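PDB 3CK2: conserved uncharacterized protein (predicted phosphoesterase COG0622) from Streptococcus pneumoniae, which probably hydrolyses phosphoester bonds as a calcineurin-like metallophosphoesterase, holding a pair of manganese ions in its active site. Local coordinates for residues I9-D14 / F37-S42; R55-N60 / E69-E74; I80-G85 / I108-H113. All blocks are in the same frame, centred on the assembly; numbering follows the deposited sequence.

How the contacts relate
Contacts 1 and 3 are buried and alike in build: each pairs two parallel strands of a beta-alpha-beta unit, and each ends in loops whose side chains bind manganese. They belong to different sheets, and contact 2 spans these sheets at their edge, from strand 54-56, next to 35-38, to strand 70-75, next to 78-83. It lies nearer the surface; there an arginine side chain, a water and apolar packing make the join, in place of strand pairing. Contacts 1 and 3 meet at Asn39, whose backbone O takes a hydrogen bond from His84 ND1; all three meet at the metals, where Asp41, Asn60, His84 and His113 share one ion.

Contact 1 of 3, residues I9-D14 / F37-S42. With MN (manganese (II) ion), chain B.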
# COMPACT_ATOMS: atom_id res chain seq x y z
N ILE A 9 -5.21 3.16 7.80
CA ILE A 9 -5.31 2.84 6.39
C ILE A 9 -4.98 1.37 6.20
O ILE A 9 -4.26 0.75 7.01
CB ILE A 9 -4.41 3.79 5.49
CG1 ILE A 9 -2.91 3.57 5.78
CG2 ILE A 9 -4.86 5.29 5.64
CD1 ILE A 9 -1.99 4.23 4.76
N ILE A 10 -5.59 0.81 5.17
CA ILE A 10 -5.39 -0.58 4.73
C ILE A 10 -4.78 -0.52 3.34
O ILE A 10 -5.29 0.20 2.45
CB ILE A 10 -6.73 -1.42 4.73
CG1 ILE A 10 -7.31 -1.54 6.16
CG2 ILE A 10 -6.48 -2.85 4.13
CD1 ILE A 10 -6.36 -2.35 7.19
N VAL A 11 -3.64 -1.22 3.18
CA VAL A 11 -2.85 -1.22 1.95
C VAL A 11 -2.64 -2.66 1.50
O VAL A 11 -2.17 -3.49 2.28
CB VAL A 11 -1.47 -0.54 2.19
CG1 VAL A 11 -0.74 -0.34 0.84
CG2 VAL A 11 -1.64 0.79 2.94
N MSE A 12 -2.98 -2.95 0.23
CA MSE A 12 -2.64 -4.26 -0.38
C MSE A 12 -2.06 -4.06 -1.78
O MSE A 12 -1.98 -2.95 -2.26
CB MSE A 12 -3.87 -5.18 -0.42
CG MSE A 12 -4.97 -4.64 -1.29
SE MSE A 12 -6.54 -5.77 -1.39
CE MSE A 12 -7.82 -4.34 -1.72
N SER A 13 -1.64 -5.14 -2.42
CA SER A 13 -0.92 -5.06 -3.68
C SER A 13 -0.67 -6.41 -4.26
O SER A 13 -0.52 -7.40 -3.54
CB SER A 13 0.45 -4.38 -3.49
OG SER A 13 1.02 -3.99 -4.72
N ASP A 14 -0.56 -6.44 -5.60
CA ASP A 14 -0.03 -7.61 -6.33
C ASP A 14 -0.88 -8.85 -6.01
O ASP A 14 -0.38 -9.93 -5.63
CB ASP A 14 1.46 -7.82 -6.03
CG ASP A 14 2.34 -6.71 -6.60
OD1 ASP A 14 2.78 -6.87 -7.79
OD2 ASP A 14 2.62 -5.72 -5.86
N PHE A 37 -6.10 1.09 0.13
CA PHE A 37 -5.22 1.23 -1.06
C PHE A 37 -4.82 -0.08 -1.71
O PHE A 37 -4.52 -1.06 -1.03
CB PHE A 37 -3.92 1.96 -0.68
CG PHE A 37 -4.13 3.30 -0.13
CD1 PHE A 37 -4.11 4.40 -0.95
CD2 PHE A 37 -4.38 3.48 1.23
CE1 PHE A 37 -4.32 5.66 -0.46
CE2 PHE A 37 -4.61 4.75 1.73
CZ PHE A 37 -4.58 5.84 0.87
N HIS A 38 -4.72 -0.08 -3.03
CA HIS A 38 -4.20 -1.24 -3.76
C HIS A 38 -3.12 -0.70 -4.66
O HIS A 38 -3.37 0.22 -5.41
CB HIS A 38 -5.31 -1.94 -4.53
CG HIS A 38 -4.92 -3.25 -5.12
ND1 HIS A 38 -3.87 -3.38 -6.01
CD2 HIS A 38 -5.46 -4.48 -4.99
CE1 HIS A 38 -3.77 -4.65 -6.36
NE2 HIS A 38 -4.70 -5.34 -5.74
N ASN A 39 -1.90 -1.23 -4.58
CA ASN A 39 -0.75 -0.63 -5.25
C ASN A 39 -0.42 -1.26 -6.62
O ASN A 39 0.66 -1.07 -7.17
CB ASN A 39 0.47 -0.66 -4.32
CG ASN A 39 0.23 0.06 -3.00
OD1 ASN A 39 -0.67 0.91 -2.91
ND2 ASN A 39 1.05 -0.26 -1.97
N GLY A 40 -1.38 -2.03 -7.13
CA GLY A 40 -1.37 -2.51 -8.50
C GLY A 40 -1.04 -3.97 -8.69
O GLY A 40 -0.80 -4.74 -7.76
N ASP A 41 -1.01 -4.33 -9.97
CA ASP A 41 -0.91 -5.72 -10.44
C ASP A 41 -2.07 -6.54 -9.90
O ASP A 41 -1.88 -7.62 -9.36
CB ASP A 41 0.43 -6.30 -10.04
CG ASP A 41 1.49 -6.12 -11.07
OD1 ASP A 41 1.27 -5.41 -12.05
OD2 ASP A 41 2.57 -6.73 -10.86
N SER A 42 -3.27 -6.01 -10.03
CA SER A 42 -4.49 -6.75 -9.68
C SER A 42 -4.93 -7.69 -10.79
O SER A 42 -5.53 -8.75 -10.54
CB SER A 42 -5.64 -5.79 -9.31
OG SER A 42 -5.98 -4.93 -10.36
MN MN B . 3.32 -8.16 -9.34
O HOH W 1 4.14 -9.47 -10.92
O HOH W 2 5.29 -7.23 -9.67
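Two carboxylates meet on a manganese ion where the segments end: Asp14 OD1 binds it at 2.1 Å and Asp41 OD2 at 2.2 Å. The two oxygens are neighbours in the coordination shell, and the carboxylate planes stand 85° apart, nearly perpendicular. Two waters also bind this ion, His16 and His115 complete its site, and Asp41 OD2 reaches a second manganese as well, so it bridges the pair. The other oxygen of Asp14, OD2, is approached from above the carboxylate plane by Ser13 OG at 2.6 Å and also accepts a bond from His113 N; Asp41 OD1 takes one from Met61 N. Both carboxylates are thus held at each oxygen.

Behind the metal the strands run parallel. Phe37 N bonds to Ile10 O, Met12 N to Phe37 O, and Asn39 N to Met12 O. Past the last bridge the pairing goes on into the loops, with Asp14 N bonded to Gly40 O at 2.8 Å. Gly40 N turns back to His38 ND1, lying in the ring plane at 3.0 Å, while Ser15 holds the NE2 end; the ring is fixed at both nitrogens. Ser13 CA rests over a face of this ring, and the selenomethionine Met12 brings CG to 3.7 Å from His38 CD2. On the other side of the sheet, Ile9 CB and CG2 meet the edge of the Phe37 ring at CE2, and Val11 CG1 lies 3.3 Å from Asn39 ND2, which bonds to Tyr111 O.

The pair joins the two strands of the beta-alpha-beta unit 7-12, 19-29, 35-38. Helix 19-29 packs on Ile10, Met12 and His38, strand 145-150 continues the sheet beside 9-12, and strand 125-130 of the second sheet touches Val11 and Asn39.

Contact 2 of 3, residues R55-N60 / E69-E74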
# COMPACT_ATOMS: atom_id res chain seq x y z
N ARG A 55 -8.36 3.14 -3.29
CA ARG A 55 -7.45 3.92 -4.14
C ARG A 55 -6.46 3.00 -4.81
O ARG A 55 -5.64 2.39 -4.14
CB ARG A 55 -6.69 4.98 -3.33
CG ARG A 55 -7.57 5.94 -2.57
CD ARG A 55 -8.16 6.96 -3.51
NE ARG A 55 -7.29 8.11 -3.72
CZ ARG A 55 -7.51 9.07 -4.61
NH1 ARG A 55 -8.55 9.02 -5.42
NH2 ARG A 55 -6.66 10.09 -4.70
N VAL A 56 -6.51 2.91 -6.14
CA VAL A 56 -5.72 1.89 -6.90
C VAL A 56 -4.87 2.52 -8.01
O VAL A 56 -5.29 3.44 -8.71
CB VAL A 56 -6.65 0.72 -7.45
CG1 VAL A 56 -7.79 1.26 -8.32
CG2 VAL A 56 -5.84 -0.40 -8.16
N VAL A 57 -3.65 2.03 -8.13
CA VAL A 57 -2.70 2.51 -9.17
C VAL A 57 -2.35 1.37 -10.15
O VAL A 57 -2.66 0.19 -9.91
CB VAL A 57 -1.43 3.17 -8.56
CG1 VAL A 57 -1.82 4.50 -7.93
CG2 VAL A 57 -0.75 2.21 -7.56
N LYS A 58 -1.74 1.74 -11.28
CA LYS A 58 -1.41 0.79 -12.31
C LYS A 58 -0.09 0.04 -12.05
O LYS A 58 0.94 0.66 -11.84
CB LYS A 58 -1.29 1.49 -13.65
CG LYS A 58 -1.19 0.51 -14.87
CD LYS A 58 -0.53 1.25 -16.07
CE LYS A 58 -0.41 0.36 -17.34
NZ LYS A 58 0.40 -0.84 -17.14
N GLY A 59 -0.17 -1.30 -12.15
CA GLY A 59 1.01 -2.14 -12.17
C GLY A 59 1.46 -2.48 -13.58
O GLY A 59 0.71 -2.29 -14.55
N ASN A 60 2.68 -2.98 -13.73
CA ASN A 60 3.12 -3.40 -15.07
C ASN A 60 2.32 -4.58 -15.68
O ASN A 60 2.31 -4.74 -16.90
CB ASN A 60 4.62 -3.71 -15.09
CG ASN A 60 5.01 -4.85 -14.16
OD1 ASN A 60 4.71 -4.80 -12.97
ND2 ASN A 60 5.74 -5.85 -14.69
N GLU A 69 -0.91 5.97 -13.03
CA GLU A 69 0.45 5.61 -12.62
C GLU A 69 0.81 6.02 -11.19
O GLU A 69 1.49 5.29 -10.49
CB GLU A 69 1.45 6.24 -13.55
CG GLU A 69 1.47 5.54 -14.89
CD GLU A 69 2.40 6.21 -15.91
OE1 GLU A 69 3.13 7.19 -15.57
OE2 GLU A 69 2.38 5.73 -17.04
N ARG A 70 0.36 7.20 -10.79
CA ARG A 70 0.58 7.74 -9.46
C ARG A 70 -0.73 8.25 -8.95
O ARG A 70 -1.58 8.70 -9.71
CB ARG A 70 1.55 8.92 -9.49
CG ARG A 70 2.85 8.70 -10.25
CD ARG A 70 3.64 10.01 -10.37
NE ARG A 70 4.87 9.79 -11.14
CZ ARG A 70 5.87 10.68 -11.27
NH1 ARG A 70 5.86 11.87 -10.67
NH2 ARG A 70 6.94 10.36 -12.00
N LEU A 71 -0.87 8.24 -7.64
CA LEU A 71 -2.07 8.80 -6.99
C LEU A 71 -1.64 9.47 -5.71
O LEU A 71 -0.86 8.89 -4.91
CB LEU A 71 -3.09 7.68 -6.74
CG LEU A 71 -4.59 7.93 -6.72
CD1 LEU A 71 -5.08 8.74 -7.92
CD2 LEU A 71 -5.30 6.53 -6.60
N VAL A 72 -2.11 10.70 -5.53
CA VAL A 72 -1.95 11.47 -4.29
C VAL A 72 -3.27 11.48 -3.54
O VAL A 72 -4.30 11.86 -4.09
CB VAL A 72 -1.47 12.95 -4.59
CG1 VAL A 72 -1.35 13.75 -3.31
CG2 VAL A 72 -0.13 12.93 -5.34
N THR A 73 -3.23 11.07 -2.30
CA THR A 73 -4.39 11.02 -1.45
C THR A 73 -4.08 11.83 -0.19
O THR A 73 -3.21 11.51 0.56
CB THR A 73 -4.77 9.60 -1.10
OG1 THR A 73 -5.03 8.87 -2.28
CG2 THR A 73 -5.99 9.57 -0.32
N GLU A 74 -4.79 12.92 -0.00
CA GLU A 74 -4.55 13.75 1.15
C GLU A 74 -5.59 13.39 2.14
O GLU A 74 -6.76 13.45 1.87
CB GLU A 74 -4.58 15.23 0.82
CG GLU A 74 -3.93 15.54 -0.48
CD GLU A 74 -2.93 16.65 -0.43
OE1 GLU A 74 -2.42 17.01 -1.49
OE2 GLU A 74 -2.66 17.17 0.65
O HOH W 3 2.24 2.73 -10.97
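Arg55 reaches from strand 54-56 to Thr73 on strand 70-75. Its CB starts 3.9 Å from Leu71 CD2; CG and CD then pass Thr73 OG1. Bends at chi2 (-77°) and chi3 (-87°) swing the guanidinium side-on to the threonine. NE gives a fairly straight bond to Thr73 OG1 at 2.8 Å, and NH2 a longer one to the same oxygen at 3.2 Å, both in the guanidinium plane. NH2 also makes a weak bond to Val72 O at 3.0 Å. Leu71 crosses the arginine at about a right angle and sets CG over one guanidinium face, 3.6 Å from NH2.

Farther along, Val57 CG1 packs on Leu71 CB at 3.6 Å. Beyond the valine, water 3 donates to both Lys58 O and Glu69 O, joining the two backbones where no direct bond does.

The contact ties edge strand 54-56 of one sheet to edge strand 70-75 of the other, and segment 55-60 ends at Asn60, a manganese ligand. Two nitrogens on one hydroxyl oxygen fix how the guanidinium is turned, while its charge faces a hydroxyl and a carbonyl and has no carboxylate partner in these segments.

Contact 3 of 3, residues I80-G85 / I108-H113; sequences IIQTHG and ICLYGH
Ile80 and Leu110 make the apolar centre, with Ile80 CG2 at 3.6 Å from Leu110 CD1. Ile108 lies alongside Ile80 and points the same way, its CB near Ile80 CG1. Phe37 of the facing sheet lies against Ile80 and Leu110. On the opposite side of the strands, Ile81 CG1 packs on Cys109 CB at 3.9 Å, and its CD1 approaches the cysteine SG; Trp100 and Ala101 of helix 95-103 touch Ile81 there.

Between these two layers the backbones pair in parallel: Ile81 N bonds to Ile108 O, Leu110 N to Ile81 O, and Thr83 N to Leu110 O. Gln82 lies on the Leu110 side, its CG 4.1 Å from Leu110 CB, and its extended chain carries NE2 to Arg55 O and Asn39 OD1, so the buried amide nitrogen has two acceptors. Thr83 OG1 bonds to Glu69 O.

Farther along, Thr83 O receives a close CA-H contact from Tyr111 CA at 3.0 Å, and Gly112 N bonds to His84 O at 2.8 Å. The loops then turn into the metal site. A chi1 of -169° brings the His84 ring back to the other segment although its CB points away. His113 N sits over one face of this ring, 3.3 Å from His84 CE1, and His113 CB also lies over it. The two rings are inclined at 65°. His84 NE2 and His113 ND1, 3.3 Å apart, bind the same manganese ion; with ND1 donating to Asn39 O, the His84 ring is held at both nitrogens.

Asp41 and Asn60 complete that ion's protein ligands. Parallel strands whose carboxy-terminal loops deliver histidines to a two-metal centre between facing sheets are characteristic of the calcineurin-like phosphoesterase fold.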
# COMPACT_ATOMS: atom_id res chain seq x y z
N ILE A 80 -0.42 11.08 1.42
CA ILE A 80 -0.04 9.77 1.02
C ILE A 80 0.18 9.85 -0.51
O ILE A 80 -0.64 10.42 -1.24
CB ILE A 80 -1.17 8.75 1.40
CG1 ILE A 80 -1.41 8.81 2.93
CG2 ILE A 80 -0.85 7.34 0.89
CD1 ILE A 80 -2.66 8.09 3.46
N ILE A 81 1.31 9.31 -0.97
CA ILE A 81 1.57 9.13 -2.38
C ILE A 81 1.69 7.62 -2.60
O ILE A 81 2.00 6.87 -1.69
CB ILE A 81 2.79 9.97 -2.91
CG1 ILE A 81 4.15 9.43 -2.45
CG2 ILE A 81 2.64 11.46 -2.48
CD1 ILE A 81 5.35 10.21 -3.05
N GLN A 82 1.42 7.20 -3.83
CA GLN A 82 1.16 5.83 -4.16
C GLN A 82 1.54 5.57 -5.60
O GLN A 82 1.12 6.29 -6.51
CB GLN A 82 -0.33 5.58 -3.98
CG GLN A 82 -0.77 4.18 -4.10
CD GLN A 82 -2.27 4.03 -4.10
OE1 GLN A 82 -3.02 5.03 -4.16
NE2 GLN A 82 -2.72 2.78 -4.07
N THR A 83 2.30 4.52 -5.81
CA THR A 83 2.70 4.10 -7.16
C THR A 83 3.00 2.63 -7.11
O THR A 83 3.20 2.08 -6.02
CB THR A 83 3.93 4.95 -7.68
OG1 THR A 83 4.05 4.81 -9.09
CG2 THR A 83 5.24 4.56 -7.03
N HIS A 84 3.01 1.95 -8.25
CA HIS A 84 3.42 0.53 -8.26
C HIS A 84 4.90 0.38 -7.97
O HIS A 84 5.28 -0.32 -7.05
CB HIS A 84 3.04 -0.15 -9.56
CG HIS A 84 3.20 -1.64 -9.53
ND1 HIS A 84 2.45 -2.46 -8.71
CD2 HIS A 84 3.99 -2.47 -10.27
CE1 HIS A 84 2.76 -3.72 -8.94
NE2 HIS A 84 3.69 -3.77 -9.88
N GLY A 85 5.74 1.05 -8.73
CA GLY A 85 7.21 1.08 -8.46
C GLY A 85 8.07 0.83 -9.68
O GLY A 85 9.18 1.29 -9.74
N ILE A 108 3.61 9.56 3.74
CA ILE A 108 3.66 8.14 3.45
C ILE A 108 3.77 7.93 1.94
O ILE A 108 3.11 8.61 1.16
CB ILE A 108 2.40 7.39 3.98
CG1 ILE A 108 2.23 7.59 5.50
CG2 ILE A 108 2.48 5.85 3.58
CD1 ILE A 108 0.91 7.04 6.08
N CYS A 109 4.62 7.00 1.55
CA CYS A 109 4.83 6.61 0.16
C CYS A 109 4.55 5.10 0.03
O CYS A 109 5.21 4.28 0.62
CB CYS A 109 6.26 6.94 -0.25
SG CYS A 109 6.68 6.45 -1.95
N LEU A 110 3.52 4.78 -0.72
CA LEU A 110 3.02 3.43 -0.87
C LEU A 110 3.46 2.90 -2.22
O LEU A 110 3.30 3.58 -3.21
CB LEU A 110 1.49 3.42 -0.80
CG LEU A 110 0.85 3.85 0.51
CD1 LEU A 110 -0.70 3.81 0.37
CD2 LEU A 110 1.34 2.96 1.70
N TYR A 111 4.01 1.69 -2.23
CA TYR A 111 4.47 1.05 -3.46
C TYR A 111 4.17 -0.50 -3.43
O TYR A 111 3.78 -1.06 -2.40
CB TYR A 111 5.97 1.42 -3.75
CG TYR A 111 6.98 0.81 -2.84
CD1 TYR A 111 7.71 -0.29 -3.23
CD2 TYR A 111 7.24 1.34 -1.58
CE1 TYR A 111 8.65 -0.89 -2.38
CE2 TYR A 111 8.18 0.72 -0.71
CZ TYR A 111 8.87 -0.39 -1.12
OH TYR A 111 9.81 -0.99 -0.29
N GLY A 112 4.29 -1.14 -4.61
CA GLY A 112 4.13 -2.57 -4.76
C GLY A 112 5.32 -3.13 -5.54
O GLY A 112 6.48 -2.86 -5.22
N HIS A 113 5.02 -3.97 -6.53
CA HIS A 113 5.94 -4.46 -7.54
C HIS A 113 6.87 -5.58 -7.05
O HIS A 113 6.99 -6.61 -7.73
CB HIS A 113 6.70 -3.30 -8.21
CG HIS A 113 7.47 -3.69 -9.43
ND1 HIS A 113 6.91 -4.36 -10.50
CD2 HIS A 113 8.78 -3.52 -9.76
CE1 HIS A 113 7.83 -4.59 -11.42
NE2 HIS A 113 8.97 -4.09 -10.99